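Local coordinates for protein uncharacterized metal-dependent hydrolase (Pyrococcus horikoshii, PDB 3IGH) that probably hydrolyses carbon-nitrogen bonds other than peptide bonds, as a metal-dependent member of the amidohydrolase family, at residues V31-A34 against V39-K42; L248-G253 against T257-K262; G270-L275 against V372-E377. One frame throughout, in Å; residues are numbered along the deposited sequence.

In the fold
Of the three contacts, contact 2 is the buried one, contact 1 is partly buried and contact 3 lies at the surface. Their chemistry follows their place. Contact 1 is apolar packing of a tyrosine from the small N-terminal sheet on the helix that follows it, without a hydrogen bond between its segments. Contact 2 is backbone pairing of a short hairpin, its longer strand belonging to the barrel. Contact 3 joins a loop arginine and a helix arginine that share one aspartate. Contacts 2 and 3 are linked in succession, since segment 270-275 follows strand 256-264; contact 1 shares no element with them. Contacts 1 and 2 both touch the second subunit, whereas contact 3, with its centre about 52 Å from that of contact 1, does not.

Contact 1. Residues V31-A34 against V39-K42; sequences VIYA and VAKK
Tyr33 reaches from its strand to the N-terminal part of helix 37-47 and lays its phenol end against Val39. Its OH lies 3.5 Å from Val39 CB, and the ring carbon CZ is 3.6 Å from Val39 CG1, the methyl that does most of the touching. The valine runs nearly perpendicular to the tyrosine, and the methyl meets the ring obliquely. Nearer the root of the ring, Tyr33 CE2 stands 3.9 Å from Ala40 N and Tyr33 CD2 is 4.1 Å from Ala40 CB. The small alanine thus lets the ring settle close to the helix backbone, while the branched valine meets its outer end. No hydrogen bond joins the two segments; the contact is van der Waals packing of one aromatic group on two aliphatic ones.

Torsions carry the ring there: with CG opposite the backbone N (chi1 176°), Tyr33 stretches out from the strand toward the helix. The hydroxyl also makes a weak hydrogen bond with Asp36 N, within the short turn between strand and helix, which gives the polar end of the ring a partner close to the helix start. Behind the tyrosine, two successive residues of the strand, Ile32 and Tyr33, stand opposite the single Val25 of strand 23-27, a classic beta bulge.

Strand 30-35 is an outermost strand of a four-stranded mixed sheet, paired with strand 23-27 and continued by 3-7 and 50-53. Helix 37-47 packs against this sheet, Ala40 also resting on Ile7 of strand 3-7. Leu46 of the second subunit touches both Tyr33 and Val39, so the strand-helix junction lies at the dimer interface.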
# COMPACT_ATOMS: atom_id res chain seq x y z
N VAL A 31 4.93 -12.79 -16.85
CA VAL A 31 5.37 -13.37 -18.12
C VAL A 31 6.59 -12.61 -18.63
O VAL A 31 6.59 -11.38 -18.70
CB VAL A 31 4.23 -13.33 -19.18
CG1 VAL A 31 4.73 -13.77 -20.55
CG2 VAL A 31 3.02 -14.18 -18.73
N ILE A 32 7.66 -13.34 -18.97
CA ILE A 32 8.86 -12.68 -19.52
C ILE A 32 9.20 -13.10 -20.95
O ILE A 32 9.93 -12.39 -21.66
CB ILE A 32 10.07 -12.79 -18.58
CG1 ILE A 32 10.41 -14.25 -18.29
CG2 ILE A 32 9.78 -12.06 -17.28
CD1 ILE A 32 11.83 -14.45 -17.79
N TYR A 33 8.67 -14.24 -21.36
CA TYR A 33 8.73 -14.69 -22.74
C TYR A 33 7.42 -15.39 -23.11
O TYR A 33 6.88 -16.17 -22.33
CB TYR A 33 9.94 -15.63 -22.96
CG TYR A 33 10.01 -16.21 -24.36
CD1 TYR A 33 10.49 -15.45 -25.43
CD2 TYR A 33 9.58 -17.52 -24.61
CE1 TYR A 33 10.54 -15.98 -26.72
CE2 TYR A 33 9.63 -18.05 -25.89
CZ TYR A 33 10.11 -17.28 -26.94
OH TYR A 33 10.15 -17.81 -28.21
N ALA A 34 6.91 -15.07 -24.30
CA ALA A 34 5.78 -15.76 -24.90
C ALA A 34 6.17 -16.08 -26.33
O ALA A 34 6.42 -15.15 -27.11
CB ALA A 34 4.52 -14.88 -24.88
N VAL A 39 12.16 -22.72 -27.27
CA VAL A 39 12.88 -21.54 -26.78
C VAL A 39 12.61 -21.31 -25.28
O VAL A 39 13.53 -21.06 -24.51
CB VAL A 39 12.51 -20.28 -27.60
CG1 VAL A 39 13.28 -19.05 -27.10
CG2 VAL A 39 12.79 -20.51 -29.07
N ALA A 40 11.34 -21.45 -24.89
CA ALA A 40 10.92 -21.32 -23.50
C ALA A 40 11.63 -22.31 -22.59
O ALA A 40 12.14 -21.93 -21.53
CB ALA A 40 9.40 -21.47 -23.37
N LYS A 41 11.68 -23.57 -23.02
CA LYS A 41 12.34 -24.65 -22.27
C LYS A 41 13.84 -24.41 -22.15
O LYS A 41 14.44 -24.67 -21.10
CB LYS A 41 12.06 -26.01 -22.94
CG LYS A 41 12.62 -27.24 -22.20
CD LYS A 41 11.96 -28.55 -22.63
CE LYS A 41 12.34 -28.97 -24.06
NZ LYS A 41 13.69 -29.60 -24.14
N LYS A 42 14.44 -23.87 -23.22
CA LYS A 42 15.87 -23.58 -23.27
C LYS A 42 16.26 -22.49 -22.28
O LYS A 42 17.27 -22.62 -21.58
CB LYS A 42 16.27 -23.16 -24.69
CG LYS A 42 17.77 -23.12 -24.94
CD LYS A 42 18.09 -22.85 -26.41
CE LYS A 42 17.83 -24.08 -27.29
NZ LYS A 42 18.23 -23.85 -28.70

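Contact 2. Residues L248-G253 against T257-K262; sequences LGRFQG and TIAGVK. With SO4 (sulfate ion), chain B.
Phe251 and Ile258 face each other as an antiparallel hydrogen-bonded pair, joined twice through their backbones. Ile258 N gives the shorter bond, 2.9 Å to Phe251 O, while Phe251 N reaches Ile258 O at 3.3 Å. Gln252 and Thr257 form the next, non-hydrogen-bonded pair. Both carbonyl oxygens also take a CA-H contact: Arg250 CA lies 3.3 Å from Ile258 O, and Thr257 CA sits similarly near Phe251 O.

Side-chain packing is lighter, and Arg250, Phe251 and Gln252 each have two modelled conformers, so their contacts hold for the one described. On the face of Phe251 and Ile258, Phe251 CB is 4.2 Å from Ile258 CG1, while the phenylalanine ring leads off to meet Phe251 and Phe219 of the second subunit. On the other face Thr257 OG1 comes within 3.4 Å of Gln252 CG, and Thr257 CG2 touches two neighbours, 3.9 Å from Gln252 CG and 4.0 Å from Arg250 NE. A glycine in place of Thr257 would probably open a gap beside Gln252 CG and the Arg250 guanidinium, which pack on its hydroxyl and methyl.

Among charged groups, Arg250 runs extended across the strand with a guanidinium face over Ala259 CA. Lys262, farther along, donates from NZ to sulfate O4 (2.8 Å); His67, His314 and His339 also bind this ion, which probably came from the crystallisation liquor.

The segments form a beta hairpin whose longer strand continues, parallel to 230-235 and 310-315, into a TIM barrel. The histidine-lysine cluster round the sulfate is consistent with the metal site of amidohydrolases.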
# COMPACT_ATOMS: atom_id res chain seq x y z
N LEU A 248 -3.78 8.75 1.95
CA LEU A 248 -3.66 7.50 1.19
C LEU A 248 -4.54 7.56 -0.06
O LEU A 248 -5.77 7.64 0.03
CB LEU A 248 -4.03 6.29 2.06
CG LEU A 248 -4.08 4.90 1.40
CD1 LEU A 248 -2.76 4.58 0.72
CD2 LEU A 248 -4.41 3.81 2.43
N GLY A 249 -3.90 7.53 -1.23
CA GLY A 249 -4.62 7.46 -2.50
C GLY A 249 -4.40 6.13 -3.18
O GLY A 249 -4.35 5.09 -2.50
N ARG A 250 -4.26 6.12 -4.51
CA ARG A 250 -3.97 4.85 -5.19
C ARG A 250 -2.69 4.25 -4.63
O ARG A 250 -1.68 4.95 -4.45
CB ARG A 250 -3.91 4.97 -6.72
CG ARG A 250 -3.94 3.59 -7.41
CD ARG A 250 -4.34 3.62 -8.87
NE ARG A 250 -4.78 2.30 -9.34
CZ ARG A 250 -6.03 2.01 -9.71
NH1 ARG A 250 -6.97 2.94 -9.69
NH2 ARG A 250 -6.33 0.78 -10.12
N PHE A 251 -2.76 2.96 -4.31
CA PHE A 251 -1.66 2.25 -3.68
C PHE A 251 -1.75 0.79 -4.12
O PHE A 251 -2.75 0.12 -3.84
CB PHE A 251 -1.78 2.37 -2.15
CG PHE A 251 -0.48 2.20 -1.39
CD1 PHE A 251 0.76 2.35 -2.00
CD2 PHE A 251 -0.50 1.91 -0.02
CE1 PHE A 251 1.95 2.19 -1.27
CE2 PHE A 251 0.67 1.76 0.73
CZ PHE A 251 1.90 1.90 0.10
N GLN A 252 -0.72 0.33 -4.81
CA GLN A 252 -0.70 -1.02 -5.33
C GLN A 252 0.24 -1.88 -4.49
O GLN A 252 1.46 -1.68 -4.47
CB GLN A 252 -0.29 -0.99 -6.80
CG GLN A 252 -1.08 -1.92 -7.69
CD GLN A 252 -0.25 -3.05 -8.24
OE1 GLN A 252 0.70 -2.82 -8.98
NE2 GLN A 252 -0.60 -4.28 -7.89
N GLY A 253 -0.35 -2.83 -3.77
CA GLY A 253 0.40 -3.79 -2.97
C GLY A 253 0.65 -5.04 -3.78
O GLY A 253 0.69 -5.01 -5.01
N THR A 257 -4.99 -3.59 -4.21
CA THR A 257 -4.85 -2.23 -4.70
C THR A 257 -5.95 -1.37 -4.09
O THR A 257 -7.14 -1.70 -4.19
CB THR A 257 -5.00 -2.17 -6.24
OG1 THR A 257 -4.11 -3.12 -6.84
CG2 THR A 257 -4.70 -0.77 -6.79
N ILE A 258 -5.56 -0.27 -3.45
CA ILE A 258 -6.53 0.78 -3.10
C ILE A 258 -6.76 1.50 -4.42
O ILE A 258 -5.88 2.21 -4.90
CB ILE A 258 -5.99 1.74 -2.00
CG1 ILE A 258 -5.47 0.94 -0.80
CG2 ILE A 258 -7.06 2.77 -1.59
CD1 ILE A 258 -6.50 -0.04 -0.17
N ALA A 259 -7.92 1.27 -5.04
CA ALA A 259 -8.11 1.62 -6.45
C ALA A 259 -8.97 2.87 -6.69
O ALA A 259 -8.69 3.65 -7.59
CB ALA A 259 -8.71 0.42 -7.22
N GLY A 260 -10.03 3.04 -5.92
CA GLY A 260 -10.99 4.10 -6.22
C GLY A 260 -12.10 4.27 -5.22
O GLY A 260 -12.05 3.71 -4.13
N VAL A 261 -13.10 5.06 -5.60
CA VAL A 261 -14.32 5.26 -4.82
C VAL A 261 -15.51 4.83 -5.69
O VAL A 261 -15.47 4.96 -6.92
CB VAL A 261 -14.47 6.75 -4.35
CG1 VAL A 261 -14.67 7.69 -5.54
CG2 VAL A 261 -15.62 6.92 -3.35
N LYS A 262 -16.57 4.35 -5.04
CA LYS A 262 -17.78 3.97 -5.73
C LYS A 262 -18.94 4.91 -5.37
O LYS A 262 -19.23 5.12 -4.20
CB LYS A 262 -18.13 2.50 -5.42
CG LYS A 262 -19.50 2.02 -5.92
CD LYS A 262 -19.65 2.12 -7.43
CE LYS A 262 -21.04 1.69 -7.87
NZ LYS A 262 -21.34 0.27 -7.58
S SO4 B . -24.26 -1.90 -7.59
O1 SO4 B . -23.14 -2.48 -6.87
O2 SO4 B . -24.92 -2.94 -8.36
O3 SO4 B . -25.22 -1.37 -6.64
O4 SO4 B . -23.76 -0.86 -8.50

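Contact 3. Residues G270-L275 against V372-E377; sequences GARTAL and VERVGE. With SO4 (sulfate ion), chain L.
Arg272 and Arg374 lay their guanidinium groups flat on one another, centres 3.9 Å apart and planes 24° from parallel. The overlap is offset: Arg374 CZ sits over a face of the Arg272 group toward its rim, and Arg272 NH2 lies above Arg374 in the same manner, 3.5 Å from Arg374 NH2. Despite the stacked ends, the two chains approach from nearly perpendicular directions. Arg272 runs extended from CG to NE, whereas Arg374 is bent at chi2 (-64°), a turn that brings its guanidinium back toward the loop. Asp282 OD2 makes a salt bridge with the NH2 of each arginine, so the carboxylate probably balances the stacked charges.

The other edge of Arg374 is spent on backbone oxygen. NH1 donates to Gly270 O at 2.9 Å, with the oxygen in the guanidinium plane, on a lone pair in the carbonyl plane and with a fairly straight N-H...O angle of 163°. Arg374 NE makes a weak bond to the same Gly270 O (3.4 Å) and a hydrogen bond to Leu269 O. These bonds, with Asp282, probably limit the rotation of the group on which Arg272 stacks.

Beyond the short helix, Glu377 N binds sulfate O1 (3.0 Å), probably an ion from the crystallisation liquor that Glu378 N also holds; Gly376 leads into this turn with positive phi.

Loop 270-275 follows barrel strand 256-264, and Leu275 touches helix 318-331. Helix 371-375 is backed by helix 425-429, through Val372 on Leu425 and Leu428. The arginine pair thus ties two distant parts of the chain at the surface.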
# COMPACT_ATOMS: atom_id res chain seq x y z
N GLY A 270 -35.65 -3.07 -11.53
CA GLY A 270 -36.56 -3.98 -10.82
C GLY A 270 -37.47 -3.27 -9.84
O GLY A 270 -38.68 -3.48 -9.85
N ALA A 271 -36.87 -2.40 -9.02
CA ALA A 271 -37.60 -1.65 -8.01
C ALA A 271 -38.20 -0.36 -8.57
O ALA A 271 -38.88 0.37 -7.84
CB ALA A 271 -36.67 -1.35 -6.83
N ARG A 272 -37.94 -0.10 -9.86
CA ARG A 272 -38.34 1.15 -10.55
C ARG A 272 -37.71 2.40 -9.91
O ARG A 272 -38.32 3.47 -9.88
CB ARG A 272 -39.87 1.30 -10.70
CG ARG A 272 -40.56 0.09 -11.36
CD ARG A 272 -42.02 0.39 -11.70
NE ARG A 272 -42.72 -0.76 -12.26
CZ ARG A 272 -43.26 -1.74 -11.54
NH1 ARG A 272 -43.20 -1.71 -10.21
NH2 ARG A 272 -43.87 -2.75 -12.15
N THR A 273 -36.48 2.25 -9.44
CA THR A 273 -35.74 3.35 -8.83
C THR A 273 -34.61 3.86 -9.73
O THR A 273 -33.98 4.87 -9.42
CB THR A 273 -35.22 2.98 -7.43
OG1 THR A 273 -34.56 1.70 -7.48
CG2 THR A 273 -36.39 2.89 -6.44
N ALA A 274 -34.39 3.16 -10.84
CA ALA A 274 -33.48 3.62 -11.88
C ALA A 274 -34.08 4.85 -12.54
O ALA A 274 -35.29 4.90 -12.80
CB ALA A 274 -33.21 2.53 -12.91
N LEU A 275 -33.24 5.84 -12.81
CA LEU A 275 -33.72 7.16 -13.26
C LEU A 275 -33.82 7.27 -14.77
O LEU A 275 -32.81 7.27 -15.48
CB LEU A 275 -32.82 8.27 -12.70
CG LEU A 275 -33.27 9.72 -12.94
CD1 LEU A 275 -34.57 10.01 -12.19
CD2 LEU A 275 -32.16 10.67 -12.48
N VAL A 372 -38.54 -5.61 -20.33
CA VAL A 372 -39.32 -5.01 -21.41
C VAL A 372 -40.63 -4.41 -20.88
O VAL A 372 -41.13 -3.44 -21.43
CB VAL A 372 -39.57 -6.00 -22.59
CG1 VAL A 372 -40.28 -5.31 -23.75
CG2 VAL A 372 -38.26 -6.62 -23.08
N GLU A 373 -41.17 -4.97 -19.80
CA GLU A 373 -42.33 -4.35 -19.14
C GLU A 373 -41.97 -3.00 -18.51
O GLU A 373 -42.76 -2.05 -18.58
CB GLU A 373 -42.95 -5.27 -18.09
CG GLU A 373 -43.85 -6.36 -18.68
CD GLU A 373 -43.04 -7.42 -19.37
OE1 GLU A 373 -43.24 -7.62 -20.59
OE2 GLU A 373 -42.18 -8.03 -18.70
N ARG A 374 -40.80 -2.92 -17.88
CA ARG A 374 -40.32 -1.66 -17.28
C ARG A 374 -40.13 -0.53 -18.30
O ARG A 374 -40.56 0.61 -18.06
CB ARG A 374 -39.00 -1.87 -16.53
CG ARG A 374 -39.08 -2.81 -15.33
CD ARG A 374 -39.98 -2.29 -14.21
NE ARG A 374 -39.88 -3.13 -13.01
CZ ARG A 374 -40.55 -4.26 -12.83
NH1 ARG A 374 -40.38 -4.96 -11.71
NH2 ARG A 374 -41.40 -4.71 -13.75
N VAL A 375 -39.48 -0.83 -19.42
CA VAL A 375 -39.05 0.21 -20.35
C VAL A 375 -39.86 0.29 -21.64
O VAL A 375 -39.75 1.28 -22.37
CB VAL A 375 -37.52 0.13 -20.68
CG1 VAL A 375 -36.69 0.09 -19.39
CG2 VAL A 375 -37.19 -1.07 -21.59
N GLY A 376 -40.66 -0.73 -21.93
CA GLY A 376 -41.47 -0.73 -23.16
C GLY A 376 -40.67 -1.02 -24.42
O GLY A 376 -39.43 -0.97 -24.42
N GLU A 377 -41.38 -1.30 -25.50
CA GLU A 377 -40.74 -1.60 -26.75
C GLU A 377 -39.98 -0.51 -27.40
O GLU A 377 -39.03 -0.72 -28.09
CB GLU A 377 -41.73 -2.14 -27.76
CG GLU A 377 -41.22 -3.34 -28.48
CD GLU A 377 -41.80 -4.60 -27.91
OE1 GLU A 377 -42.26 -4.55 -26.77
OE2 GLU A 377 -41.85 -5.62 -28.61
S SO4 L . -44.16 0.87 -25.67
O1 SO4 L . -44.29 -0.54 -25.31
O2 SO4 L . -44.84 1.69 -24.68
O3 SO4 L . -42.75 1.25 -25.70
O4 SO4 L . -44.73 1.09 -26.99